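Local coordinates for protein DnaJ homolog subfamily C member 3 (Mus musculus, PDB 3IEG) that acts as a co-chaperone in the endoplasmic reticulum stress response, binding misfolded proteins, stimulating the HSC70 ATPase and restraining the GCN2 kinase, at residues S283-S296 / A308-E320. Sequence-based numbering, arbitrary orientation.
Sequences SKDEKPVEAIRICS and ALKDRAEAYLIEE
The CB methyls of A291 and A315 face each other at 3.6 Å where the second helix of one tetratricopeptide repeat, TPR 8, packs on the first helix of the next, TPR 9. The segments 288-296 and 308-318 run roughly antiparallel, 150° between their directions, with a closest axis approach of 8.8 Å, and illustrate how neighbouring TPR units join into a superhelix. CG2 of I292 reaches over to the A315 methyl and also touches CE2 of Y316, the two side chains crossing at about a right angle. One turn earlier on the same helix, the P288 ring rests its CB on the carbonyl O of A315 and its CG against CG2 of I318. CD1 of I318 in turn lies on CG of E286, the C' residue of the Schellman motif that closes helix 268-284.

That earlier helix adds polar ties. S283 OG donates to the carbonyl O of D311 at 2.8 Å, swung away from its own backbone N (chi1 -174°) and arriving from the face opposite the one approached by A315 N. Beside it, K284 NZ bridges to E314 OE1 at 3.0 Å on the syn lone pair, with a weak bond to OE2. D311 itself turns its carboxylate to H280, while C295, disulfide-linked to C279, sets its CB against CB of R312.

The R312 chain, bent at chi3 (73°), carries its guanidinium to partners in both repeats: NE forms a salt bridge with D328 on helix 322-333, and NH1 turns back to S296. Were this serine an alanine, R312 NH1 would probably be left without its mate on helix 288-301. As it stands, S296 OG accepts from R312 NH1 at 2.9 Å, nearly in the guanidinium plane, while donating to the carbonyl O of I292.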
loop_
_atom_site.group_PDB
_atom_site.type_symbol
_atom_site.label_atom_id
_atom_site.label_comp_id
_atom_site.label_asym_id
_atom_site.label_seq_id
_atom_site.Cartn_x
_atom_site.Cartn_y
_atom_site.Cartn_z
ATOM N N SER A 283 -27.197 -15.387 -20.059
ATOM C CA SER A 283 -26.922 -15.123 -21.472
ATOM C C SER A 283 -26.333 -16.334 -22.201
ATOM O O SER A 283 -26.866 -16.769 -23.216
ATOM C CB SER A 283 -25.998 -13.909 -21.617
ATOM O OG SER A 283 -25.833 -13.540 -22.979
ATOM N N LYS A 284 -25.237 -16.872 -21.673
ATOM C CA LYS A 284 -24.522 -17.985 -22.296
ATOM C C LYS A 284 -25.271 -19.322 -22.212
ATOM O O LYS A 284 -25.046 -20.220 -23.025
ATOM C CB LYS A 284 -23.122 -18.131 -21.689
ATOM C CG LYS A 284 -22.135 -17.037 -22.055
ATOM C CD LYS A 284 -21.729 -17.072 -23.539
ATOM C CE LYS A 284 -20.631 -16.032 -23.827
ATOM N NZ LYS A 284 -20.718 -15.416 -25.192
ATOM N N ASP A 285 -26.150 -19.452 -21.225
ATOM C CA ASP A 285 -26.990 -20.637 -21.083
ATOM C C ASP A 285 -28.214 -20.505 -21.994
ATOM O O ASP A 285 -29.172 -21.273 -21.889
ATOM C CB ASP A 285 -27.425 -20.797 -19.622
ATOM C CG ASP A 285 -27.790 -22.228 -19.264
ATOM O OD1 ASP A 285 -27.259 -23.169 -19.902
ATOM O OD2 ASP A 285 -28.607 -22.409 -18.328
ATOM N N GLU A 286 -28.156 -19.523 -22.894
ATOM C CA GLU A 286 -29.260 -19.161 -23.776
ATOM C C GLU A 286 -30.619 -19.179 -23.076
ATOM O O GLU A 286 -31.525 -19.911 -23.477
ATOM C CB GLU A 286 -29.263 -20.038 -25.023
ATOM C CG GLU A 286 -28.095 -19.763 -25.951
ATOM C CD GLU A 286 -28.044 -20.710 -27.143
ATOM O OE1 GLU A 286 -28.682 -21.790 -27.094
ATOM O OE2 GLU A 286 -27.348 -20.372 -28.125
ATOM N N LYS A 287 -30.738 -18.369 -22.024
ATOM C CA LYS A 287 -32.001 -18.168 -21.319
ATOM C C LYS A 287 -32.368 -16.675 -21.310
ATOM O O LYS A 287 -32.256 -15.998 -20.291
ATOM C CB LYS A 287 -31.939 -18.795 -19.921
ATOM C CG LYS A 287 -32.022 -20.316 -19.989
ATOM C CD LYS A 287 -31.835 -21.016 -18.652
ATOM C CE LYS A 287 -32.197 -22.507 -18.794
ATOM N NZ LYS A 287 -31.615 -23.380 -17.729
ATOM N N PRO A 288 -32.826 -16.167 -22.466
ATOM C CA PRO A 288 -32.906 -14.739 -22.773
ATOM C C PRO A 288 -33.782 -13.890 -21.861
ATOM O O PRO A 288 -33.379 -12.788 -21.518
ATOM C CB PRO A 288 -33.457 -14.720 -24.197
ATOM C CG PRO A 288 -34.148 -16.023 -24.358
ATOM C CD PRO A 288 -33.324 -16.988 -23.582
ATOM N N VAL A 289 -34.961 -14.378 -21.478
ATOM C CA VAL A 289 -35.878 -13.594 -20.634
ATOM C C VAL A 289 -35.198 -13.163 -19.339
ATOM O O VAL A 289 -35.197 -11.979 -19.005
ATOM C CB VAL A 289 -37.208 -14.347 -20.309
ATOM C CG1 VAL A 289 -38.130 -13.482 -19.438
ATOM C CG2 VAL A 289 -37.933 -14.770 -21.592
ATOM N N GLU A 290 -34.612 -14.126 -18.627
ATOM C CA GLU A 290 -33.916 -13.853 -17.367
ATOM C C GLU A 290 -32.670 -13.017 -17.616
ATOM O O GLU A 290 -32.356 -12.119 -16.842
ATOM C CB GLU A 290 -33.548 -15.144 -16.624
ATOM C CG GLU A 290 -34.724 -16.073 -16.298
ATOM C CD GLU A 290 -34.998 -17.095 -17.409
ATOM O OE1 GLU A 290 -35.453 -16.695 -18.514
ATOM O OE2 GLU A 290 -34.754 -18.304 -17.174
ATOM N N ALA A 291 -31.979 -13.303 -18.712
ATOM C CA ALA A 291 -30.791 -12.562 -19.084
ATOM C C ALA A 291 -31.061 -11.067 -19.186
ATOM O O ALA A 291 -30.337 -10.274 -18.580
ATOM C CB ALA A 291 -30.212 -13.093 -20.383
ATOM N N ILE A 292 -32.105 -10.674 -19.924
ATOM C CA ILE A 292 -32.370 -9.242 -20.098
ATOM C C ILE A 292 -32.820 -8.572 -18.799
ATOM O O ILE A 292 -32.511 -7.404 -18.589
ATOM C CB ILE A 292 -33.325 -8.871 -21.285
ATOM C CG1 ILE A 292 -34.776 -8.763 -20.822
ATOM C CG2 ILE A 292 -33.162 -9.816 -22.477
ATOM C CD1 ILE A 292 -35.453 -7.454 -21.223
ATOM N N ARG A 293 -33.513 -9.307 -17.926
ATOM C CA ARG A 293 -33.997 -8.720 -16.671
ATOM C C ARG A 293 -32.838 -8.285 -15.786
ATOM O O ARG A 293 -32.796 -7.142 -15.331
ATOM C CB ARG A 293 -34.945 -9.654 -15.893
ATOM C CG ARG A 293 -36.206 -10.063 -16.662
ATOM C CD ARG A 293 -37.357 -10.550 -15.747
ATOM N NE ARG A 293 -38.303 -11.405 -16.480
ATOM C CZ ARG A 293 -39.576 -11.624 -16.136
ATOM N NH1 ARG A 293 -40.107 -11.038 -15.068
ATOM N NH2 ARG A 293 -40.332 -12.432 -16.881
ATOM N N ILE A 294 -31.884 -9.183 -15.563
ATOM C CA ILE A 294 -30.815 -8.888 -14.611
ATOM C C ILE A 294 -29.627 -8.169 -15.225
ATOM O O ILE A 294 -28.949 -7.436 -14.529
ATOM C CB ILE A 294 -30.387 -10.118 -13.747
ATOM C CG1 ILE A 294 -29.154 -10.816 -14.314
ATOM C CG2 ILE A 294 -31.578 -11.070 -13.524
ATOM C CD1 ILE A 294 -29.440 -11.733 -15.480
ATOM N N CYS A 295 -29.380 -8.353 -16.517
ATOM C CA CYS A 295 -28.365 -7.537 -17.175
ATOM C C CYS A 295 -28.802 -6.074 -17.157
ATOM O O CYS A 295 -27.964 -5.176 -17.037
ATOM C CB CYS A 295 -28.058 -8.008 -18.600
ATOM S SG CYS A 295 -27.393 -9.697 -18.738
ATOM N N SER A 296 -30.115 -5.845 -17.246
ATOM C CA SER A 296 -30.681 -4.504 -17.082
ATOM C C SER A 296 -30.441 -3.952 -15.684
ATOM O O SER A 296 -30.062 -2.795 -15.534
ATOM C CB SER A 296 -32.171 -4.498 -17.387
ATOM O OG SER A 296 -32.388 -4.773 -18.752
ATOM N N ALA A 308 -21.936 -6.512 -19.510
ATOM C CA ALA A 308 -23.394 -6.537 -19.362
ATOM C C ALA A 308 -24.088 -6.125 -20.655
ATOM O O ALA A 308 -25.118 -6.698 -21.022
ATOM C CB ALA A 308 -23.837 -5.638 -18.199
ATOM N N LEU A 309 -23.519 -5.134 -21.339
ATOM C CA LEU A 309 -24.036 -4.702 -22.630
ATOM C C LEU A 309 -23.960 -5.819 -23.668
ATOM O O LEU A 309 -24.954 -6.118 -24.334
ATOM C CB LEU A 309 -23.306 -3.452 -23.121
ATOM C CG LEU A 309 -23.691 -2.180 -22.360
ATOM C CD1 LEU A 309 -22.711 -1.051 -22.639
ATOM C CD2 LEU A 309 -25.133 -1.765 -22.675
ATOM N N LYS A 310 -22.786 -6.438 -23.784
ATOM C CA LYS A 310 -22.562 -7.525 -24.737
ATOM C C LYS A 310 -23.470 -8.710 -24.452
ATOM O O LYS A 310 -24.039 -9.301 -25.374
ATOM C CB LYS A 310 -21.099 -7.989 -24.705
ATOM C CG LYS A 310 -20.101 -7.052 -25.401
ATOM C CD LYS A 310 -18.655 -7.274 -24.924
ATOM C CE LYS A 310 -18.135 -8.663 -25.282
ATOM N NZ LYS A 310 -16.761 -8.857 -24.755
ATOM N N ASP A 311 -23.604 -9.051 -23.171
ATOM C CA ASP A 311 -24.397 -10.206 -22.777
ATOM C C ASP A 311 -25.895 -9.960 -22.958
ATOM O O ASP A 311 -26.619 -10.865 -23.403
ATOM C CB ASP A 311 -24.043 -10.675 -21.361
ATOM C CG ASP A 311 -22.672 -11.326 -21.292
ATOM O OD1 ASP A 311 -22.189 -11.793 -22.333
ATOM O OD2 ASP A 311 -22.068 -11.374 -20.207
ATOM N N ARG A 312 -26.350 -8.744 -22.640
ATOM C CA ARG A 312 -27.735 -8.368 -22.934
ATOM C C ARG A 312 -27.979 -8.367 -24.445
ATOM O O ARG A 312 -28.994 -8.890 -24.909
ATOM C CB ARG A 312 -28.133 -7.023 -22.324
ATOM C CG ARG A 312 -29.638 -6.790 -22.402
ATOM C CD ARG A 312 -30.115 -5.655 -21.543
ATOM N NE ARG A 312 -29.722 -4.378 -22.121
ATOM C CZ ARG A 312 -30.042 -3.189 -21.623
ATOM N NH1 ARG A 312 -30.769 -3.090 -20.512
ATOM N NH2 ARG A 312 -29.621 -2.097 -22.243
ATOM N N ALA A 313 -27.043 -7.797 -25.204
ATOM C CA ALA A 313 -27.094 -7.871 -26.651
ATOM C C ALA A 313 -27.298 -9.319 -27.090
ATOM O O ALA A 313 -28.307 -9.641 -27.709
ATOM C CB ALA A 313 -25.831 -7.289 -27.266
ATOM N N GLU A 314 -26.362 -10.200 -26.747
ATOM C CA GLU A 314 -26.493 -11.606 -27.118
ATOM C C GLU A 314 -27.877 -12.184 -26.783
ATOM O O GLU A 314 -28.406 -13.002 -27.534
ATOM C CB GLU A 314 -25.374 -12.452 -26.508
ATOM C CG GLU A 314 -24.144 -12.610 -27.411
ATOM C CD GLU A 314 -23.058 -13.516 -26.802
ATOM O OE1 GLU A 314 -23.404 -14.619 -26.299
ATOM O OE2 GLU A 314 -21.858 -13.126 -26.832
ATOM N N ALA A 315 -28.469 -11.741 -25.678
ATOM C CA ALA A 315 -29.794 -12.214 -25.285
ATOM C C ALA A 315 -30.910 -11.639 -26.162
ATOM O O ALA A 315 -31.904 -12.317 -26.412
ATOM C CB ALA A 315 -30.057 -11.918 -23.832
ATOM N N TYR A 316 -30.745 -10.397 -26.622
ATOM C CA TYR A 316 -31.722 -9.759 -27.518
ATOM C C TYR A 316 -31.856 -10.476 -28.857
ATOM O O TYR A 316 -32.947 -10.543 -29.420
ATOM C CB TYR A 316 -31.378 -8.292 -27.763
ATOM C CG TYR A 316 -31.845 -7.361 -26.676
ATOM C CD1 TYR A 316 -31.073 -6.259 -26.298
ATOM C CD2 TYR A 316 -33.058 -7.575 -26.014
ATOM C CE1 TYR A 316 -31.493 -5.400 -25.302
ATOM C CE2 TYR A 316 -33.485 -6.714 -25.004
ATOM C CZ TYR A 316 -32.696 -5.634 -24.661
ATOM O OH TYR A 316 -33.111 -4.780 -23.669
ATOM N N LEU A 317 -30.734 -11.000 -29.348
ATOM C CA LEU A 317 -30.670 -11.721 -30.615
ATOM C C LEU A 317 -31.448 -13.042 -30.609
ATOM O O LEU A 317 -32.071 -13.399 -31.614
ATOM C CB LEU A 317 -29.208 -11.982 -31.009
ATOM C CG LEU A 317 -28.313 -10.797 -31.378
ATOM C CD1 LEU A 317 -26.868 -11.259 -31.540
ATOM C CD2 LEU A 317 -28.802 -10.117 -32.647
ATOM N N ILE A 318 -31.396 -13.779 -29.501
ATOM C CA ILE A 318 -32.225 -14.975 -29.373
ATOM C C ILE A 318 -33.681 -14.534 -29.486
ATOM O O ILE A 318 -34.457 -15.114 -30.239
ATOM C CB ILE A 318 -31.939 -15.763 -28.066
ATOM C CG1 ILE A 318 -30.446 -16.117 -27.991
ATOM C CG2 ILE A 318 -32.808 -17.033 -27.991
ATOM C CD1 ILE A 318 -29.962 -16.634 -26.634
ATOM N N GLU A 319 -34.019 -13.459 -28.787
ATOM C CA GLU A 319 -35.352 -12.866 -28.843
ATOM C C GLU A 319 -35.665 -12.150 -30.159
ATOM O O GLU A 319 -36.718 -11.521 -30.287
ATOM C CB GLU A 319 -35.527 -11.880 -27.694
ATOM C CG GLU A 319 -35.482 -12.496 -26.329
ATOM C CD GLU A 319 -36.649 -13.410 -26.075
ATOM O OE1 GLU A 319 -36.559 -14.603 -26.445
ATOM O OE2 GLU A 319 -37.652 -12.934 -25.497
ATOM N N GLU A 320 -34.753 -12.233 -31.123
ATOM C CA GLU A 320 -34.940 -11.617 -32.444
ATOM C C GLU A 320 -35.192 -10.109 -32.396
ATOM O O GLU A 320 -35.663 -9.515 -33.362
ATOM C CB GLU A 320 -36.019 -12.354 -33.265
ATOM C CG GLU A 320 -35.464 -13.567 -34.030
ATOM C CD GLU A 320 -36.516 -14.605 -34.423
ATOM O OE1 GLU A 320 -37.734 -14.347 -34.276
ATOM O OE2 GLU A 320 -36.109 -15.696 -34.885
#